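Local coordinates for protein fatty acid amide hydrolase (Candida albicans, PDB 6KVR) that probably hydrolyses monocarboxylic acid amides to the carboxylate and ammonium, as a serine hydrolase of the amidase signature family, at residues A[364-369]-A[497-502]; A[84-89]-A[245-250]; A[357-362]-A[464-469]; A[116-121]-A[237-242]. All blocks are in the same frame, centred on the assembly; numbering follows the deposited sequence.

In the fold
The four contacts form two touching pairs; contacts 1 to 3 reach one large mixed sheet, while contact 4 packs helix 235-243 beside it. Contacts 1 and 3 (centres about 9 Å apart) set successive turns of helix 357-372 against strands 494-499 and 462-466, which flank strand 540-546, and Phe502 O joins Arg361 NH2 by a probable hydrogen bond of 3.1 Å. Contacts 2 and 4 (centres about 15 Å apart) are tied by a probable 2.7 Å bond from Gly245 N to Ile240 O. The Ile240 and Ile248 side chains are about 9 and 12 Å from that of Lys158, predicted catalytic; that of Tyr468 is about 9 Å from Gly256 of the predicted substrate site; contact 1 lies apart.

Contact 1 of 4, residues A[364-369]-A[497-502]; sequences NTVVEK and FQTGIF
Thr365 meets Ile501 through carbon alone: its CB lies 3.9 Å from Ile501 CD1, the far end of the isoleucine, and the two side chains run obliquely past one another. Its methyl CG2 adds a second touch on CD1. With chi1 at -63°, OG1 stands beside the backbone nitrogen and is occupied by the carbonyl of Arg361 one turn earlier in the helix. A threonine suits this partly exposed place because it can satisfy its hydroxyl on its own helix while offering carbon to the strand.

One residue further on, Val366 is buried, and a compact beta-branched apolar side chain fits this helix face turned to the strands. Its branch CG2 lies 4.0 Å from Thr499 CG2 and equally near Thr499 CB, the side chains crossing at about a right angle. The polar arm of Thr499 serves its own chain: Ile501 N donates to Thr499 OG1 at 3.1 Å with an N-H...O angle of 154°, an ST turn, and the same hydroxyl also pairs with Val541 O. The turn brackets Gly500, whose positive phi of 82° is readily adopted by glycine, and carries the chain round a corner between strands 494-499 and 501-502.

Backbone bonds tie Thr499 and Ile501 to Val541 of strand 540-546. Helix 357-372 packs across this pair of neighbouring strands, with Val366 and Thr499 both touching Leu543.

Contact 2 of 4, residues A[84-89]-A[245-250]; sequences LSATEL and GSAIGV
The methyl of Ala86 is the bump at the centre of this contact, set in a shallow hollow between Ala247 and Ile248. Its CB approaches Ile248 CD1 to 3.9 Å, and Ile248 CG1 is almost as near, so the methyl rests against the last two carbons of the isoleucine. Beside them Ala247 CB meets Ala86 CB at 4.2 Å. Small residues on both sides bring the chains close: the CA atoms of Ala86 and Ala247 are only 5.7 Å apart.

Ile248 reaches the helix by its length. CG1 lies beside the backbone N, and chi2 of 177° extends CD1 forward to close one side of the hollow. Leu89, one turn beyond Ala86 on the same helix, gives Ala247 a second neighbour: its CD1 lies 4.4 Å from Ala247 CB, so the Ala247 methyl faces both.

A capping box fixes the helix start that presents Ala86. Glu88 N donates to Ser85 OG at 3.1 Å, while Ser85 N returns a bond of 2.9 Å to Glu88 OE1, using the anti lone pair of that carboxylate oxygen. Asp305 holds the same helix start by receiving Ala86 N.

Around the contact, Trp309 of helix 303-317 packs on Ile248, and Phe107 of helix 100-118 touches both Leu89 and Ala247. Helix 86-94 thus packs by its first turn against the start of strand 248-253, in company with these two helices.

Contact 3 of 4, residues A[357-362]-A[464-469]; sequences PPIRRA and LSPTYN
Ile359 carries nearly the whole contact, presenting both branches from the first turn of its helix to the segment 464-469. Its methyl CG2 comes within 3.7 Å of Pro466 CB, touching the ring at this one carbon, with the two side chains oblique to each other; CG2 also reaches Tyr468 O. CG1, placed beside the backbone N by a chi1 of -49°, meets that carbonyl too, 4.1 Å from Tyr468 O, with Asn469 C close by. A beta-branched residue suits the position, since its two branches together span the proline and the main chain after the strand.

In the next shell, two prolines precede Ile359. Pro357 and Pro358 fit the first turn of a helix, where the missing N-H costs no helical bond, and Pro357 O already accepts from Arg361 N at 2.9 Å. On the strand side, Pro466 O is bound by Gln544 NE2 and the proline ring touches Tyr483. The CB of Asn469 points away from the helix, and its amide is hydrogen-bonded to Glu527 and Asn480, while its backbone is bonded to Ser356 just before the helix.

The Tyr468 ring meets that of Tyr264 with the planes at about 60°, and the side chain of Tyr468 is about 9 Å from Gly256, part of the predicted substrate site. The chemistry is therefore divided: mainly apolar packing of Ile359 on Pro466 and on the main chain at Tyr468 joins helix to strand and loop, while the polar groups beyond it have their own partners to fix the turn.

Contact 4 of 4, residues A[116-121]-A[237-242]; sequences QFTNCA and EGAIVG
Cys120 and Thr118 bring their side chains to bear on helix 235-243, where the methyl of Ala239 faces the pair of them. Cys120 CB is 3.7 Å from Ala239 CB, and Thr118 OG1 approaches the same methyl at 3.8 Å. The small alanine permits a close backbone approach, with the CA atoms of Cys120 and Ala239 6.1 Å apart.

The two touching residues of the first segment share a chi1 near +60°. In Cys120, chi1 of 59° lodges SG between the backbone N and the carbonyl carbon, a crowded position that turns the sulfur to Ile240 CB at 4.1 Å. Thr118 places OG1 in the same way, and from there the hydroxyl binds Ala114 O one turn back; its touch on Ala239 is therefore packing only. The Ile240 side chain also touches Val199 and Thr201 of strand 199-201, while its CB faces the sulfur.

Between the two contacting residues Asn119, the first residue beyond helix 100-118, has a positive phi of 65°, a conformation asparagine tolerates well. Its CB points away from helix 235-243, and ND2 bonds to Thr217 O and Leu219 O.

Helix 235-243 follows the predicted catalytic Ser233 and precedes strand 248-253 and the predicted nucleophile Ser257. Packing of this kind, the last residue of helix 100-118 and the loop after it laid on helix 235-243, belongs to the layered alpha/beta core of amidase signature enzymes.

Contact 1 of 4, residues A[364-369]-A[497-502]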
loop_
_atom_site.group_PDB
_atom_site.type_symbol
_atom_site.label_atom_id
_atom_site.label_comp_id
_atom_site.label_asym_id
_atom_site.label_seq_id
_atom_site.Cartn_x
_atom_site.Cartn_y
_atom_site.Cartn_z
ATOM N N ASN A 364 -30.881 -10.945 -13.003
ATOM C CA ASN A 364 -31.199 -12.029 -13.928
ATOM C C ASN A 364 -31.305 -11.534 -15.370
ATOM O O ASN A 364 -30.853 -12.215 -16.302
ATOM C CB ASN A 364 -32.500 -12.710 -13.507
ATOM C CG ASN A 364 -32.771 -13.951 -14.305
ATOM O OD1 ASN A 364 -32.013 -14.914 -14.242
ATOM N ND2 ASN A 364 -33.841 -13.933 -15.084
ATOM N N THR A 365 -31.899 -10.359 -15.577
ATOM C CA THR A 365 -32.013 -9.833 -16.936
ATOM C C THR A 365 -30.639 -9.514 -17.516
ATOM O O THR A 365 -30.387 -9.753 -18.705
ATOM C CB THR A 365 -32.917 -8.591 -16.959
ATOM O OG1 THR A 365 -34.246 -8.948 -16.550
ATOM C CG2 THR A 365 -32.997 -7.993 -18.358
ATOM N N VAL A 366 -29.723 -8.994 -16.687
ATOM C CA VAL A 366 -28.411 -8.610 -17.207
ATOM C C VAL A 366 -27.591 -9.852 -17.543
ATOM O O VAL A 366 -26.913 -9.905 -18.577
ATOM C CB VAL A 366 -27.694 -7.676 -16.210
ATOM C CG1 VAL A 366 -26.201 -7.536 -16.539
ATOM C CG2 VAL A 366 -28.364 -6.303 -16.209
ATOM N N VAL A 367 -27.659 -10.878 -16.692
ATOM C CA VAL A 367 -26.947 -12.122 -16.970
ATOM C C VAL A 367 -27.422 -12.726 -18.291
ATOM O O VAL A 367 -26.613 -13.197 -19.101
ATOM C CB VAL A 367 -27.117 -13.112 -15.803
ATOM C CG1 VAL A 367 -26.662 -14.502 -16.217
ATOM C CG2 VAL A 367 -26.329 -12.639 -14.568
ATOM N N GLU A 368 -28.733 -12.705 -18.542
ATOM C CA GLU A 368 -29.229 -13.334 -19.762
ATOM C C GLU A 368 -28.807 -12.539 -20.994
ATOM O O GLU A 368 -28.443 -13.115 -22.024
ATOM C CB GLU A 368 -30.746 -13.503 -19.681
ATOM C CG GLU A 368 -31.167 -14.604 -18.690
ATOM C CD GLU A 368 -30.693 -16.009 -19.112
ATOM O OE1 GLU A 368 -30.048 -16.717 -18.296
ATOM O OE2 GLU A 368 -30.968 -16.412 -20.266
ATOM N N LYS A 369 -28.797 -11.216 -20.881
ATOM C CA LYS A 369 -28.282 -10.372 -21.949
ATOM C C LYS A 369 -26.800 -10.642 -22.229
ATOM O O LYS A 369 -26.367 -10.650 -23.388
ATOM C CB LYS A 369 -28.517 -8.928 -21.554
ATOM C CG LYS A 369 -28.606 -7.989 -22.708
ATOM C CD LYS A 369 -30.044 -7.925 -23.259
ATOM C CE LYS A 369 -30.134 -7.083 -24.530
ATOM N NZ LYS A 369 -29.172 -7.611 -25.569
ATOM N N PHE A 497 -22.825 0.545 -11.818
ATOM C CA PHE A 497 -23.371 0.993 -13.098
ATOM C C PHE A 497 -24.879 0.761 -13.172
ATOM O O PHE A 497 -25.378 -0.272 -12.713
ATOM C CB PHE A 497 -22.663 0.284 -14.284
ATOM C CG PHE A 497 -23.030 -1.179 -14.449
ATOM C CD1 PHE A 497 -22.329 -2.174 -13.773
ATOM C CD2 PHE A 497 -24.063 -1.559 -15.300
ATOM C CE1 PHE A 497 -22.657 -3.517 -13.933
ATOM C CE2 PHE A 497 -24.406 -2.891 -15.462
ATOM C CZ PHE A 497 -23.697 -3.876 -14.783
ATOM N N GLN A 498 -25.602 1.725 -13.756
ATOM C CA GLN A 498 -27.039 1.562 -13.989
ATOM C C GLN A 498 -27.312 0.480 -15.030
ATOM O O GLN A 498 -26.632 0.396 -16.058
ATOM C CB GLN A 498 -27.666 2.875 -14.452
ATOM C CG GLN A 498 -27.812 3.900 -13.354
ATOM C CD GLN A 498 -28.512 3.341 -12.132
ATOM O OE1 GLN A 498 -29.550 2.683 -12.238
ATOM N NE2 GLN A 498 -27.944 3.600 -10.954
ATOM N N THR A 499 -28.317 -0.350 -14.762
ATOM C CA THR A 499 -28.727 -1.388 -15.698
ATOM C C THR A 499 -29.755 -0.912 -16.722
ATOM O O THR A 499 -29.968 -1.607 -17.720
ATOM C CB THR A 499 -29.314 -2.585 -14.942
ATOM O OG1 THR A 499 -30.517 -2.178 -14.281
ATOM C CG2 THR A 499 -28.336 -3.085 -13.914
ATOM N N GLY A 500 -30.375 0.252 -16.518
ATOM C CA GLY A 500 -31.510 0.674 -17.317
ATOM C C GLY A 500 -32.831 0.089 -16.868
ATOM O O GLY A 500 -33.863 0.354 -17.501
ATOM N N ILE A 501 -32.829 -0.698 -15.794
ATOM C CA ILE A 501 -34.032 -1.284 -15.222
ATOM C C ILE A 501 -34.460 -0.463 -14.015
ATOM O O ILE A 501 -33.620 0.082 -13.279
ATOM C CB ILE A 501 -33.791 -2.757 -14.849
ATOM C CG1 ILE A 501 -33.581 -3.555 -16.134
ATOM C CG2 ILE A 501 -34.979 -3.316 -14.057
ATOM C CD1 ILE A 501 -32.868 -4.851 -15.946
ATOM N N PHE A 502 -35.775 -0.344 -13.830
ATOM C CA PHE A 502 -36.359 0.369 -12.707
ATOM C C PHE A 502 -37.338 -0.556 -12.016
ATOM O O PHE A 502 -37.945 -1.426 -12.652
ATOM C CB PHE A 502 -37.044 1.660 -13.171
ATOM C CG PHE A 502 -36.094 2.636 -13.807
ATOM C CD1 PHE A 502 -35.581 2.399 -15.085
ATOM C CD2 PHE A 502 -35.669 3.765 -13.116
ATOM C CE1 PHE A 502 -34.679 3.285 -15.675
ATOM C CE2 PHE A 502 -34.775 4.668 -13.706
ATOM C CZ PHE A 502 -34.275 4.420 -14.988
#

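Contact 2 of 4, residues A[84-89]-A[245-250]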
loop_
_atom_site.group_PDB
_atom_site.type_symbol
_atom_site.label_atom_id
_atom_site.label_comp_id
_atom_site.label_asym_id
_atom_site.label_seq_id
_atom_site.Cartn_x
_atom_site.Cartn_y
_atom_site.Cartn_z
ATOM N N LEU A 84 -25.018 16.474 -22.375
ATOM C CA LEU A 84 -23.838 15.987 -23.068
ATOM C C LEU A 84 -22.882 15.402 -22.033
ATOM O O LEU A 84 -22.804 15.900 -20.907
ATOM C CB LEU A 84 -23.139 17.128 -23.804
ATOM C CG LEU A 84 -23.558 17.627 -25.178
ATOM C CD1 LEU A 84 -22.642 18.799 -25.548
ATOM C CD2 LEU A 84 -23.570 16.527 -26.231
ATOM N N SER A 85 -22.146 14.356 -22.415
ATOM C CA SER A 85 -21.113 13.847 -21.523
ATOM C C SER A 85 -20.046 14.911 -21.303
ATOM O O SER A 85 -19.832 15.792 -22.141
ATOM C CB SER A 85 -20.462 12.589 -22.089
ATOM O OG SER A 85 -19.537 12.933 -23.106
ATOM N N ALA A 86 -19.373 14.825 -20.153
ATOM C CA ALA A 86 -18.249 15.716 -19.893
ATOM C C ALA A 86 -17.184 15.592 -20.978
ATOM O O ALA A 86 -16.522 16.581 -21.321
ATOM C CB ALA A 86 -17.655 15.414 -18.516
ATOM N N THR A 87 -17.012 14.393 -21.535
ATOM C CA THR A 87 -16.051 14.210 -22.614
ATOM C C THR A 87 -16.379 15.108 -23.804
ATOM O O THR A 87 -15.520 15.853 -24.282
ATOM C CB THR A 87 -16.003 12.740 -23.028
ATOM O OG1 THR A 87 -15.730 11.933 -21.877
ATOM C CG2 THR A 87 -14.896 12.509 -24.045
ATOM N N GLU A 88 -17.626 15.080 -24.277
ATOM C CA GLU A 88 -17.966 15.902 -25.438
ATOM C C GLU A 88 -18.111 17.386 -25.077
ATOM O O GLU A 88 -17.759 18.246 -25.895
ATOM C CB GLU A 88 -19.221 15.348 -26.122
ATOM C CG GLU A 88 -20.393 15.005 -25.211
ATOM C CD GLU A 88 -21.385 14.007 -25.857
ATOM O OE1 GLU A 88 -22.152 13.333 -25.113
ATOM O OE2 GLU A 88 -21.415 13.919 -27.107
ATOM N N LEU A 89 -18.573 17.715 -23.860
ATOM C CA LEU A 89 -18.460 19.094 -23.381
ATOM C C LEU A 89 -17.016 19.594 -23.448
ATOM O O LEU A 89 -16.759 20.744 -23.835
ATOM C CB LEU A 89 -18.972 19.198 -21.948
ATOM C CG LEU A 89 -20.460 19.310 -21.648
ATOM C CD1 LEU A 89 -20.629 19.358 -20.143
ATOM C CD2 LEU A 89 -21.102 20.529 -22.312
ATOM N N GLY A 245 -27.270 17.726 -12.158
ATOM C CA GLY A 245 -26.876 19.028 -11.652
ATOM C C GLY A 245 -25.393 19.325 -11.749
ATOM O O GLY A 245 -24.996 20.473 -11.518
ATOM N N SER A 246 -24.570 18.329 -12.066
ATOM C CA SER A 246 -23.178 18.572 -12.403
ATOM C C SER A 246 -22.762 17.530 -13.431
ATOM O O SER A 246 -23.453 16.532 -13.641
ATOM C CB SER A 246 -22.273 18.526 -11.159
ATOM O OG SER A 246 -22.192 17.214 -10.640
ATOM N N ALA A 247 -21.604 17.752 -14.051
ATOM C CA ALA A 247 -21.123 16.845 -15.088
ATOM C C ALA A 247 -20.347 15.653 -14.525
ATOM O O ALA A 247 -20.400 14.550 -15.094
ATOM C CB ALA A 247 -20.242 17.617 -16.081
ATOM N N ILE A 248 -19.585 15.865 -13.448
ATOM C CA ILE A 248 -18.913 14.796 -12.721
ATOM C C ILE A 248 -18.982 15.138 -11.241
ATOM O O ILE A 248 -18.961 16.312 -10.859
ATOM C CB ILE A 248 -17.439 14.601 -13.151
ATOM C CG1 ILE A 248 -17.313 14.495 -14.664
ATOM C CG2 ILE A 248 -16.838 13.352 -12.500
ATOM C CD1 ILE A 248 -15.873 14.364 -15.164
ATOM N N GLY A 249 -19.092 14.104 -10.410
ATOM C CA GLY A 249 -18.991 14.279 -8.973
ATOM C C GLY A 249 -17.814 13.518 -8.389
ATOM O O GLY A 249 -17.352 12.530 -8.966
ATOM N N VAL A 250 -17.317 13.969 -7.247
ATOM C CA VAL A 250 -16.194 13.337 -6.560
ATOM C C VAL A 250 -16.665 12.929 -5.173
ATOM O O VAL A 250 -17.144 13.771 -4.404
ATOM C CB VAL A 250 -14.979 14.270 -6.465
ATOM C CG1 VAL A 250 -13.734 13.490 -5.949
ATOM C CG2 VAL A 250 -14.695 14.883 -7.813
#

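Contact 3 of 4, residues A[357-362]-A[464-469]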
loop_
_atom_site.group_PDB
_atom_site.type_symbol
_atom_site.label_atom_id
_atom_site.label_comp_id
_atom_site.label_asym_id
_atom_site.label_seq_id
_atom_site.Cartn_x
_atom_site.Cartn_y
_atom_site.Cartn_z
ATOM N N PRO A 357 -36.934 -8.405 -4.748
ATOM C CA PRO A 357 -37.344 -8.792 -6.112
ATOM C C PRO A 357 -36.775 -7.908 -7.212
ATOM O O PRO A 357 -36.339 -8.445 -8.241
ATOM C CB PRO A 357 -38.875 -8.705 -6.052
ATOM C CG PRO A 357 -39.167 -9.163 -4.646
ATOM C CD PRO A 357 -38.061 -8.548 -3.799
ATOM N N PRO A 358 -36.770 -6.569 -7.082
ATOM C CA PRO A 358 -36.208 -5.775 -8.195
ATOM C C PRO A 358 -34.743 -6.075 -8.471
ATOM O O PRO A 358 -34.349 -6.130 -9.642
ATOM C CB PRO A 358 -36.427 -4.323 -7.753
ATOM C CG PRO A 358 -36.598 -4.388 -6.289
ATOM C CD PRO A 358 -37.290 -5.693 -6.016
ATOM N N ILE A 359 -33.933 -6.299 -7.430
ATOM C CA ILE A 359 -32.519 -6.619 -7.643
ATOM C C ILE A 359 -32.372 -7.994 -8.285
ATOM O O ILE A 359 -31.565 -8.185 -9.207
ATOM C CB ILE A 359 -31.723 -6.545 -6.321
ATOM C CG1 ILE A 359 -32.002 -5.238 -5.559
ATOM C CG2 ILE A 359 -30.239 -6.655 -6.604
ATOM C CD1 ILE A 359 -31.654 -3.980 -6.339
ATOM N N ARG A 360 -33.125 -8.977 -7.794
ATOM C CA ARG A 360 -33.076 -10.300 -8.394
ATOM C C ARG A 360 -33.436 -10.237 -9.874
ATOM O O ARG A 360 -32.729 -10.802 -10.720
ATOM C CB ARG A 360 -34.004 -11.252 -7.647
ATOM C CG ARG A 360 -34.008 -12.684 -8.219
ATOM C CD ARG A 360 -34.843 -13.625 -7.361
ATOM N NE ARG A 360 -36.202 -13.121 -7.210
ATOM C CZ ARG A 360 -37.056 -13.563 -6.302
ATOM N NH1 ARG A 360 -36.720 -14.517 -5.452
ATOM N NH2 ARG A 360 -38.282 -13.040 -6.254
ATOM N N ARG A 361 -34.514 -9.520 -10.210
ATOM C CA ARG A 361 -34.956 -9.456 -11.601
ATOM C C ARG A 361 -33.911 -8.777 -12.477
ATOM O O ARG A 361 -33.536 -9.303 -13.533
ATOM C CB ARG A 361 -36.299 -8.730 -11.706
ATOM C CG ARG A 361 -36.786 -8.545 -13.140
ATOM C CD ARG A 361 -38.229 -8.044 -13.240
ATOM N NE ARG A 361 -38.420 -6.752 -12.601
ATOM C CZ ARG A 361 -38.231 -5.580 -13.193
ATOM N NH1 ARG A 361 -37.862 -5.497 -14.459
ATOM N NH2 ARG A 361 -38.409 -4.462 -12.491
ATOM N N ALA A 362 -33.415 -7.610 -12.047
ATOM C CA ALA A 362 -32.449 -6.881 -12.866
ATOM C C ALA A 362 -31.151 -7.671 -13.046
ATOM O O ALA A 362 -30.586 -7.712 -14.147
ATOM C CB ALA A 362 -32.174 -5.511 -12.252
ATOM N N LEU A 464 -19.808 -9.913 -11.092
ATOM C CA LEU A 464 -21.024 -9.116 -11.175
ATOM C C LEU A 464 -21.882 -9.464 -9.970
ATOM O O LEU A 464 -22.047 -10.648 -9.648
ATOM C CB LEU A 464 -21.781 -9.394 -12.471
ATOM C CG LEU A 464 -23.118 -8.677 -12.709
ATOM C CD1 LEU A 464 -22.927 -7.174 -12.757
ATOM C CD2 LEU A 464 -23.784 -9.160 -14.005
ATOM N N SER A 465 -22.409 -8.447 -9.293
ATOM C CA SER A 465 -23.071 -8.690 -8.021
ATOM C C SER A 465 -24.011 -7.524 -7.722
ATOM O O SER A 465 -23.866 -6.444 -8.307
ATOM C CB SER A 465 -22.039 -8.858 -6.894
ATOM O OG SER A 465 -21.440 -7.607 -6.616
ATOM N N PRO A 466 -24.968 -7.709 -6.803
ATOM C CA PRO A 466 -25.799 -6.585 -6.360
ATOM C C PRO A 466 -24.958 -5.533 -5.654
ATOM O O PRO A 466 -23.832 -5.787 -5.226
ATOM C CB PRO A 466 -26.798 -7.234 -5.384
ATOM C CG PRO A 466 -26.703 -8.738 -5.650
ATOM C CD PRO A 466 -25.287 -8.947 -6.068
ATOM N N THR A 467 -25.524 -4.329 -5.536
ATOM C CA THR A 467 -24.899 -3.259 -4.764
ATOM C C THR A 467 -25.413 -3.199 -3.343
ATOM O O THR A 467 -24.725 -2.655 -2.469
ATOM C CB THR A 467 -25.135 -1.898 -5.425
ATOM O OG1 THR A 467 -24.813 -1.993 -6.817
ATOM C CG2 THR A 467 -24.219 -0.832 -4.803
ATOM N N TYR A 468 -26.585 -3.772 -3.102
ATOM C CA TYR A 468 -27.351 -3.643 -1.870
ATOM C C TYR A 468 -28.472 -4.673 -2.002
ATOM O O TYR A 468 -28.774 -5.113 -3.111
ATOM C CB TYR A 468 -27.858 -2.195 -1.699
ATOM C CG TYR A 468 -28.809 -1.947 -0.537
ATOM C CD1 TYR A 468 -28.463 -2.323 0.743
ATOM C CD2 TYR A 468 -30.057 -1.343 -0.729
ATOM C CE1 TYR A 468 -29.321 -2.124 1.805
ATOM C CE2 TYR A 468 -30.930 -1.130 0.339
ATOM C CZ TYR A 468 -30.538 -1.526 1.612
ATOM O OH TYR A 468 -31.357 -1.350 2.714
ATOM N N ASN A 469 -29.055 -5.098 -0.880
ATOM C CA ASN A 469 -30.106 -6.117 -0.953
ATOM C C ASN A 469 -31.458 -5.541 -1.348
ATOM O O ASN A 469 -32.499 -6.175 -1.143
ATOM C CB ASN A 469 -30.235 -6.844 0.387
ATOM C CG ASN A 469 -30.303 -5.872 1.555
ATOM O OD1 ASN A 469 -29.306 -5.624 2.229
ATOM N ND2 ASN A 469 -31.467 -5.268 1.753
#

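Contact 4 of 4, residues A[116-121]-A[237-242]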
loop_
_atom_site.group_PDB
_atom_site.type_symbol
_atom_site.label_atom_id
_atom_site.label_comp_id
_atom_site.label_asym_id
_atom_site.label_seq_id
_atom_site.Cartn_x
_atom_site.Cartn_y
_atom_site.Cartn_z
ATOM N N GLN A 116 -33.280 22.169 -4.650
ATOM C CA GLN A 116 -34.644 22.499 -4.235
ATOM C C GLN A 116 -35.495 21.245 -4.055
ATOM O O GLN A 116 -36.358 21.195 -3.174
ATOM C CB GLN A 116 -35.286 23.443 -5.257
ATOM C CG GLN A 116 -36.130 24.523 -4.625
ATOM C CD GLN A 116 -37.111 25.155 -5.602
ATOM O OE1 GLN A 116 -36.874 25.188 -6.810
ATOM N NE2 GLN A 116 -38.226 25.639 -5.077
ATOM N N PHE A 117 -35.230 20.205 -4.842
ATOM C CA PHE A 117 -35.976 18.961 -4.726
ATOM C C PHE A 117 -35.306 17.944 -3.801
ATOM O O PHE A 117 -35.992 17.315 -2.993
ATOM C CB PHE A 117 -36.175 18.349 -6.113
ATOM C CG PHE A 117 -37.256 19.026 -6.926
ATOM C CD1 PHE A 117 -38.588 18.634 -6.802
ATOM C CD2 PHE A 117 -36.946 20.053 -7.812
ATOM C CE1 PHE A 117 -39.590 19.252 -7.559
ATOM C CE2 PHE A 117 -37.927 20.670 -8.562
ATOM C CZ PHE A 117 -39.255 20.272 -8.435
ATOM N N THR A 118 -33.981 17.754 -3.893
ATOM C CA THR A 118 -33.340 16.670 -3.162
ATOM C C THR A 118 -32.613 17.092 -1.885
ATOM O O THR A 118 -32.298 16.216 -1.072
ATOM C CB THR A 118 -32.342 15.943 -4.061
ATOM O OG1 THR A 118 -31.293 16.852 -4.421
ATOM C CG2 THR A 118 -33.041 15.403 -5.312
ATOM N N ASN A 119 -32.331 18.385 -1.688
ATOM C CA ASN A 119 -31.591 18.876 -0.514
ATOM C C ASN A 119 -30.156 18.343 -0.515
ATOM O O ASN A 119 -29.584 18.020 0.529
ATOM C CB ASN A 119 -32.313 18.532 0.796
ATOM C CG ASN A 119 -31.791 19.333 1.992
ATOM O OD1 ASN A 119 -31.573 20.542 1.901
ATOM N ND2 ASN A 119 -31.596 18.652 3.126
ATOM N N CYS A 120 -29.563 18.277 -1.706
ATOM C CA CYS A 120 -28.262 17.665 -1.917
ATOM C C CYS A 120 -27.064 18.578 -1.637
ATOM O O CYS A 120 -25.943 18.066 -1.536
ATOM C CB CYS A 120 -28.172 17.149 -3.357
ATOM S SG CYS A 120 -28.388 18.458 -4.578
ATOM N N ALA A 121 -27.244 19.894 -1.495
ATOM C CA ALA A 121 -26.122 20.801 -1.263
ATOM C C ALA A 121 -25.954 21.130 0.222
ATOM O O ALA A 121 -26.940 21.234 0.961
ATOM C CB ALA A 121 -26.296 22.100 -2.058
ATOM N N GLU A 237 -23.675 13.845 -3.705
ATOM C CA GLU A 237 -23.097 13.520 -5.009
ATOM C C GLU A 237 -24.036 12.638 -5.828
ATOM O O GLU A 237 -24.267 12.899 -7.008
ATOM C CB GLU A 237 -21.722 12.860 -4.846
ATOM C CG GLU A 237 -20.693 13.827 -4.262
ATOM C CD GLU A 237 -20.530 15.054 -5.145
ATOM O OE1 GLU A 237 -20.663 14.910 -6.383
ATOM O OE2 GLU A 237 -20.331 16.164 -4.611
ATOM N N GLY A 238 -24.580 11.581 -5.220
ATOM C CA GLY A 238 -25.500 10.723 -5.947
ATOM C C GLY A 238 -26.734 11.471 -6.421
ATOM O O GLY A 238 -27.168 11.314 -7.566
ATOM N N ALA A 239 -27.306 12.308 -5.552
ATOM C CA ALA A 239 -28.488 13.068 -5.936
ATOM C C ALA A 239 -28.176 14.013 -7.092
ATOM O O ALA A 239 -28.895 14.034 -8.096
ATOM C CB ALA A 239 -29.036 13.840 -4.733
ATOM N N ILE A 240 -27.096 14.794 -6.980
ATOM C CA ILE A 240 -26.867 15.854 -7.962
ATOM C C ILE A 240 -26.396 15.269 -9.291
ATOM O O ILE A 240 -26.758 15.764 -10.360
ATOM C CB ILE A 240 -25.887 16.913 -7.417
ATOM C CG1 ILE A 240 -25.827 18.109 -8.360
ATOM C CG2 ILE A 240 -24.467 16.351 -7.284
ATOM C CD1 ILE A 240 -25.054 19.289 -7.787
ATOM N N VAL A 241 -25.582 14.215 -9.257
ATOM C CA VAL A 241 -25.167 13.586 -10.505
ATOM C C VAL A 241 -26.356 12.886 -11.157
ATOM O O VAL A 241 -26.629 13.082 -12.345
ATOM C CB VAL A 241 -23.978 12.632 -10.260
ATOM C CG1 VAL A 241 -23.615 11.852 -11.523
ATOM C CG2 VAL A 241 -22.762 13.417 -9.761
ATOM N N GLY A 242 -27.115 12.099 -10.378
ATOM C CA GLY A 242 -28.301 11.441 -10.920
ATOM C C GLY A 242 -29.311 12.402 -11.527
ATOM O O GLY A 242 -29.991 12.066 -12.497
#